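Local structure of Uly1 (Catenovulum maritimum, 7DRQ) at residues G276-F281 with M328-L333; D291-A296 with V377-Y382. The protein is a calcium-binding ulvan lyase of polysaccharide lyase family 24 that cleaves the algal polysaccharide ulvan, presumably by beta-elimination. All coordinates share one frame; numbering follows the deposited sequence.

Contact 1 (G276-F281 with M328-L333); sequences GFQRRF and MRPGDL
The guanidinium groups of Arg279 and Arg329 meet with their planes only 21° apart. Arg279 NH2 arrives at the edge of the Arg329 group, near its plane, and stands 3.4 Å from Arg329 NH1, whereas that NH1 lies obliquely to the Arg279 group. One face of the Arg279 guanidinium carries Phe281 of its own segment, whose CE2 sits 3.1 Å above the plane and over its centre. Arg279 CD in turn rests on a face of the Phe281 ring, toward the rim. Both terminal nitrogens are donors, and no hydrogen bond joins them; carboxylates gather the two cations instead. Arg279 NH2 forms a salt bridge with Asp291, Arg329 NH2 forms one with Asp323, and a long, weak ion pair also links Arg279 to Asp323. These carboxylates beside the two cations probably make their close approach tolerable. Although the first bond of the Arg329 side chain leads away from the strand, a bend at chi2 (-88°) brings the guanidinium back to Arg279.

One residue earlier on the strand, Gln278 reaches across with its chain extended beyond CG (chi2 -170°), and its amide NE2 lies 3.7 Å from Pro330 CG. Pro330 CG is a carbon, so this is van der Waals contact; NE2 gives its hydrogen bond to Gly292 O. Pro330 opens a short 3-10 turn in which Asp332 N bonds to Arg329 O at 2.9 Å, so the proline ring is carried on a compact piece of backbone. Arg286, from the loop that supplies calcium ligands, binds Gly331 O. The arrangement belongs to a beta-propeller blade: side chains from strand 272-280 reach the loop that leaves strand 326-328, passing strand 290-298, which lies between those two strands in the sheet.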
loop_
_atom_site.group_PDB
_atom_site.type_symbol
_atom_site.label_atom_id
_atom_site.label_comp_id
_atom_site.label_asym_id
_atom_site.label_seq_id
_atom_site.Cartn_x
_atom_site.Cartn_y
_atom_site.Cartn_z
ATOM N N GLY A 276 12.475 1.600 -0.775
ATOM C CA GLY A 276 13.113 0.309 -0.569
ATOM C C GLY A 276 12.376 -0.708 -1.408
ATOM O O GLY A 276 11.160 -0.621 -1.572
ATOM N N PHE A 277 13.122 -1.652 -1.977
ATOM C CA PHE A 277 12.451 -2.585 -2.872
ATOM C C PHE A 277 13.288 -3.840 -3.059
ATOM O O PHE A 277 14.471 -3.889 -2.711
ATOM C CB PHE A 277 12.143 -1.931 -4.239
ATOM C CG PHE A 277 13.358 -1.521 -5.023
ATOM C CD1 PHE A 277 13.908 -0.256 -4.858
ATOM C CD2 PHE A 277 13.925 -2.381 -5.966
ATOM C CE1 PHE A 277 15.021 0.140 -5.591
ATOM C CE2 PHE A 277 15.045 -1.988 -6.715
ATOM C CZ PHE A 277 15.585 -0.725 -6.529
ATOM N N GLN A 278 12.632 -4.867 -3.593
ATOM C CA GLN A 278 13.287 -6.045 -4.137
ATOM C C GLN A 278 12.962 -6.142 -5.622
ATOM O O GLN A 278 12.052 -5.485 -6.125
ATOM C CB GLN A 278 12.856 -7.318 -3.374
ATOM C CG GLN A 278 13.068 -7.144 -1.868
ATOM C CD GLN A 278 12.894 -8.425 -1.067
ATOM O OE1 GLN A 278 11.772 -8.828 -0.742
ATOM N NE2 GLN A 278 14.008 -9.069 -0.736
ATOM N N ARG A 279 13.722 -6.963 -6.332
ATOM C CA ARG A 279 13.670 -7.006 -7.786
ATOM C C ARG A 279 13.161 -8.373 -8.230
ATOM O O ARG A 279 13.483 -9.389 -7.613
ATOM C CB ARG A 279 15.063 -6.726 -8.376
ATOM C CG ARG A 279 15.237 -7.194 -9.824
ATOM C CD ARG A 279 16.652 -6.909 -10.355
ATOM N NE ARG A 279 17.666 -7.681 -9.642
ATOM C CZ ARG A 279 18.968 -7.387 -9.644
ATOM N NH1 ARG A 279 19.401 -6.351 -10.344
ATOM N NH2 ARG A 279 19.834 -8.159 -8.988
ATOM N N ARG A 280 12.339 -8.413 -9.279
ATOM C CA ARG A 280 12.014 -9.676 -9.921
ATOM C C ARG A 280 12.624 -9.643 -11.311
ATOM O O ARG A 280 12.235 -8.817 -12.141
ATOM C CB ARG A 280 10.508 -9.947 -10.010
ATOM C CG ARG A 280 10.221 -11.347 -10.590
ATOM C CD ARG A 280 8.723 -11.687 -10.637
ATOM N NE ARG A 280 8.100 -11.689 -9.314
ATOM C CZ ARG A 280 6.828 -12.004 -9.086
ATOM N NH1 ARG A 280 6.045 -12.385 -10.087
ATOM N NH2 ARG A 280 6.336 -11.953 -7.849
ATOM N N PHE A 281 13.540 -10.519 -11.585
ATOM C CA PHE A 281 14.197 -10.558 -12.866
ATOM C C PHE A 281 13.593 -11.582 -13.828
ATOM O O PHE A 281 13.794 -11.482 -14.967
ATOM C CB PHE A 281 15.674 -10.972 -12.699
ATOM C CG PHE A 281 16.682 -9.924 -13.006
ATOM C CD1 PHE A 281 16.591 -9.144 -14.097
ATOM C CD2 PHE A 281 17.799 -9.778 -12.207
ATOM C CE1 PHE A 281 17.526 -8.194 -14.368
ATOM C CE2 PHE A 281 18.766 -8.841 -12.491
ATOM C CZ PHE A 281 18.620 -8.040 -13.592
HETATM N N MSE A 328 21.670 -5.598 0.270
HETATM C CA MSE A 328 21.806 -6.979 0.790
HETATM C C MSE A 328 21.334 -7.986 -0.252
HETATM O O MSE A 328 20.462 -7.674 -1.055
HETATM C CB MSE A 328 21.014 -7.130 2.107
HETATM C CG MSE A 328 21.434 -8.300 3.041
HETATM SE SE MSE A 328 20.510 -10.005 2.744
HETATM C CE MSE A 328 18.607 -9.294 2.689
ATOM N N ARG A 329 21.919 -9.181 -0.274
ATOM C CA ARG A 329 21.467 -10.215 -1.203
ATOM C C ARG A 329 20.789 -11.297 -0.391
ATOM O O ARG A 329 21.482 -12.116 0.221
ATOM C CB ARG A 329 22.642 -10.803 -1.987
ATOM C CG ARG A 329 23.434 -9.806 -2.818
ATOM C CD ARG A 329 22.838 -9.651 -4.200
ATOM N NE ARG A 329 23.780 -8.951 -5.066
ATOM C CZ ARG A 329 23.434 -8.280 -6.159
ATOM N NH1 ARG A 329 22.159 -8.217 -6.527
ATOM N NH2 ARG A 329 24.369 -7.660 -6.870
ATOM N N PRO A 330 19.453 -11.367 -0.348
ATOM C CA PRO A 330 18.810 -12.375 0.532
ATOM C C PRO A 330 19.105 -13.817 0.135
ATOM O O PRO A 330 18.985 -14.719 0.981
ATOM C CB PRO A 330 17.311 -12.063 0.407
ATOM C CG PRO A 330 17.233 -10.666 -0.101
ATOM C CD PRO A 330 18.483 -10.416 -0.912
ATOM N N GLY A 331 19.481 -14.067 -1.123
ATOM C CA GLY A 331 19.920 -15.407 -1.507
ATOM C C GLY A 331 21.074 -15.912 -0.648
ATOM O O GLY A 331 21.207 -17.126 -0.430
ATOM N N ASP A 332 21.916 -14.990 -0.151
ATOM C CA ASP A 332 22.989 -15.323 0.749
ATOM C C ASP A 332 22.497 -16.053 1.990
ATOM O O ASP A 332 23.298 -16.750 2.631
ATOM C CB ASP A 332 23.696 -14.040 1.191
ATOM C CG ASP A 332 24.315 -13.348 0.059
ATOM O OD1 ASP A 332 24.217 -13.933 -1.068
ATOM O OD2 ASP A 332 25.104 -12.370 0.215
ATOM N N LEU A 333 21.267 -15.785 2.430
ATOM C CA LEU A 333 20.743 -16.389 3.640
ATOM C C LEU A 333 20.466 -17.881 3.480
ATOM O O LEU A 333 20.283 -18.583 4.486
ATOM C CB LEU A 333 19.464 -15.659 4.052
ATOM C CG LEU A 333 19.600 -14.142 4.177
ATOM C CD1 LEU A 333 18.247 -13.493 4.468
ATOM C CD2 LEU A 333 20.620 -13.764 5.237
#

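Contact 2 (D291-A296 with V377-Y382)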
loop_
_atom_site.group_PDB
_atom_site.type_symbol
_atom_site.label_atom_id
_atom_site.label_comp_id
_atom_site.label_asym_id
_atom_site.label_seq_id
_atom_site.Cartn_x
_atom_site.Cartn_y
_atom_site.Cartn_z
ATOM N N ASP A 291 14.530 -11.226 -6.032
ATOM C CA ASP A 291 15.915 -11.353 -5.601
ATOM C C ASP A 291 16.385 -9.992 -5.107
ATOM O O ASP A 291 15.807 -8.954 -5.436
ATOM C CB ASP A 291 16.835 -11.859 -6.743
ATOM C CG ASP A 291 17.086 -10.797 -7.814
ATOM O OD1 ASP A 291 18.063 -10.035 -7.671
ATOM O OD2 ASP A 291 16.308 -10.728 -8.799
ATOM N N GLY A 292 17.446 -10.010 -4.309
ATOM C CA GLY A 292 18.093 -8.791 -3.887
ATOM C C GLY A 292 17.309 -7.989 -2.869
ATOM O O GLY A 292 16.167 -8.330 -2.528
HETATM N N MSE A 293 17.923 -6.932 -2.370
HETATM C CA MSE A 293 17.263 -5.975 -1.492
HETATM C C MSE A 293 17.910 -4.621 -1.769
HETATM O O MSE A 293 19.138 -4.502 -1.804
HETATM C CB MSE A 293 17.399 -6.392 -0.029
HETATM C CG MSE A 293 16.655 -5.508 0.933
HETATM SE SE MSE A 293 16.779 -6.293 2.744
HETATM C CE MSE A 293 15.675 -7.865 2.524
ATOM N N PHE A 294 17.092 -3.594 -1.969
ATOM C CA PHE A 294 17.586 -2.343 -2.531
ATOM C C PHE A 294 16.984 -1.155 -1.791
ATOM O O PHE A 294 15.883 -1.234 -1.243
ATOM C CB PHE A 294 17.259 -2.265 -4.028
ATOM C CG PHE A 294 17.714 -3.467 -4.811
ATOM C CD1 PHE A 294 18.984 -3.515 -5.362
ATOM C CD2 PHE A 294 16.876 -4.573 -4.964
ATOM C CE1 PHE A 294 19.413 -4.643 -6.075
ATOM C CE2 PHE A 294 17.297 -5.690 -5.661
ATOM C CZ PHE A 294 18.567 -5.721 -6.228
ATOM N N TYR A 295 17.705 -0.029 -1.823
ATOM C CA TYR A 295 17.275 1.164 -1.103
ATOM C C TYR A 295 17.940 2.381 -1.722
ATOM O O TYR A 295 19.120 2.332 -2.086
ATOM C CB TYR A 295 17.633 1.062 0.386
ATOM C CG TYR A 295 17.644 2.367 1.170
ATOM C CD1 TYR A 295 16.460 2.936 1.626
ATOM C CD2 TYR A 295 18.843 2.977 1.519
ATOM C CE1 TYR A 295 16.467 4.101 2.381
ATOM C CE2 TYR A 295 18.868 4.155 2.249
ATOM C CZ TYR A 295 17.675 4.712 2.677
ATOM O OH TYR A 295 17.697 5.858 3.430
ATOM N N ALA A 296 17.184 3.467 -1.834
ATOM C CA ALA A 296 17.747 4.734 -2.273
ATOM C C ALA A 296 16.944 5.856 -1.637
ATOM O O ALA A 296 15.793 5.661 -1.239
ATOM C CB ALA A 296 17.742 4.864 -3.802
ATOM N N VAL A 377 13.204 -17.854 6.472
ATOM C CA VAL A 377 14.264 -17.065 7.087
ATOM C C VAL A 377 13.811 -15.614 7.113
ATOM O O VAL A 377 13.527 -15.026 6.062
ATOM C CB VAL A 377 15.592 -17.199 6.329
ATOM C CG1 VAL A 377 16.655 -16.351 7.010
ATOM C CG2 VAL A 377 16.008 -18.672 6.224
ATOM N N TYR A 378 13.756 -15.025 8.304
ATOM C CA TYR A 378 13.437 -13.608 8.438
ATOM C C TYR A 378 14.721 -12.832 8.690
ATOM O O TYR A 378 15.540 -13.242 9.515
ATOM C CB TYR A 378 12.427 -13.385 9.569
ATOM C CG TYR A 378 11.154 -14.166 9.352
ATOM C CD1 TYR A 378 10.099 -13.622 8.628
ATOM C CD2 TYR A 378 11.014 -15.463 9.850
ATOM C CE1 TYR A 378 8.941 -14.341 8.410
ATOM C CE2 TYR A 378 9.862 -16.183 9.638
ATOM C CZ TYR A 378 8.829 -15.621 8.924
ATOM O OH TYR A 378 7.680 -16.347 8.717
ATOM N N SER A 379 14.912 -11.723 7.972
ATOM C CA SER A 379 16.136 -10.944 8.112
ATOM C C SER A 379 15.823 -9.521 8.545
ATOM O O SER A 379 14.772 -8.963 8.224
ATOM C CB SER A 379 16.969 -10.895 6.807
ATOM O OG SER A 379 16.192 -10.447 5.705
ATOM N N HIS A 380 16.763 -8.954 9.294
ATOM C CA HIS A 380 16.734 -7.561 9.710
ATOM C C HIS A 380 18.079 -6.962 9.343
ATOM O O HIS A 380 19.115 -7.411 9.842
ATOM C CB HIS A 380 16.473 -7.449 11.209
ATOM C CG HIS A 380 16.383 -6.045 11.717
ATOM N ND1 HIS A 380 16.350 -5.755 13.066
ATOM C CD2 HIS A 380 16.317 -4.853 11.071
ATOM C CE1 HIS A 380 16.264 -4.445 13.229
ATOM N NE2 HIS A 380 16.238 -3.875 12.035
ATOM N N THR A 381 18.064 -5.967 8.468
ATOM C CA THR A 381 19.273 -5.278 8.035
ATOM C C THR A 381 19.214 -3.852 8.557
ATOM O O THR A 381 18.199 -3.176 8.383
ATOM C CB THR A 381 19.381 -5.282 6.511
ATOM O OG1 THR A 381 19.523 -6.628 6.050
ATOM C CG2 THR A 381 20.582 -4.460 6.052
ATOM N N TYR A 382 20.271 -3.395 9.227
ATOM C CA TYR A 382 20.139 -2.084 9.844
ATOM C C TYR A 382 21.482 -1.379 9.931
ATOM O O TYR A 382 22.545 -2.006 9.986
ATOM C CB TYR A 382 19.477 -2.160 11.226
ATOM C CG TYR A 382 20.193 -3.023 12.234
ATOM C CD1 TYR A 382 19.996 -4.402 12.262
ATOM C CD2 TYR A 382 21.066 -2.458 13.167
ATOM C CE1 TYR A 382 20.650 -5.207 13.191
ATOM C CE2 TYR A 382 21.724 -3.249 14.102
ATOM C CZ TYR A 382 21.507 -4.624 14.109
ATOM O OH TYR A 382 22.155 -5.416 15.030
#
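This is a buried contact between two beta sheets, with no hydrogen bond across it, in which one selenomethionine, Met293 on strand 290-298, packs against strand 372-383 of another sheet. The backbones are well separated, the closest alpha carbons being those of Met293 and Thr381 at 9.8 Å, so side chains alone bridge the gap. The first two torsions of Met293 are extended (chi1 -176°), which carries the selenium straight out from its strand. A turn about the last bond (chi3 -69°) then swings the methyl group aside. As a result, the methyl and the selenium of the selenoether address different residues: Met293 CE lies 4.1 Å from Ser379 OG, and Met293 SE lies 4.3 Å from Thr381 OG1.

Ser379 and Thr381 are alternate residues of one strand and both direct their side chains at Met293, while His380 between them points the opposite way. Their hydroxyls meet the selenomethionine by loose van der Waals contact. Thr381 OG1 has its polar partner elsewhere, in a hydrogen bond with Thr392 OG1 on the adjoining strand 391-393. On the far side of the strand, the His380 ring has one face covered by Tyr382, whose CD1 stands 3.7 Å above its centre, and its two nitrogens bond to Asn429 and His360.

Around the contact, Met293 also touches Val327 and Met328 of strand 326-328, Leu361 of strand 359-369 and the loop residue Phe349, so it sits where two propeller sheets face each other, with strand 326-328 beside it in its own sheet and strand 359-369 beside strand 372-383 in the other.

Both contacts are buried, although Arg329 of contact 1 is partly exposed. Their centres are 6 Å apart and they share one sheet, in which strands 272-280 and 290-298 are neighbours paired through backbone hydrogen bonds, among them a probable one from Phe294 N to Phe277 O at 2.7 Å. Contact 1 stays within this sheet and its outgoing loop and is rich in charge, near the calcium-binding loop. Contact 2 reaches a second sheet and relies on a selenomethionine and two hydroxyl side chains. Selenomethionine Met328, from the second segment of contact 1, packs against Met293, Ser379 and Thr381 of contact 2, while Pro330 packs on Gly292.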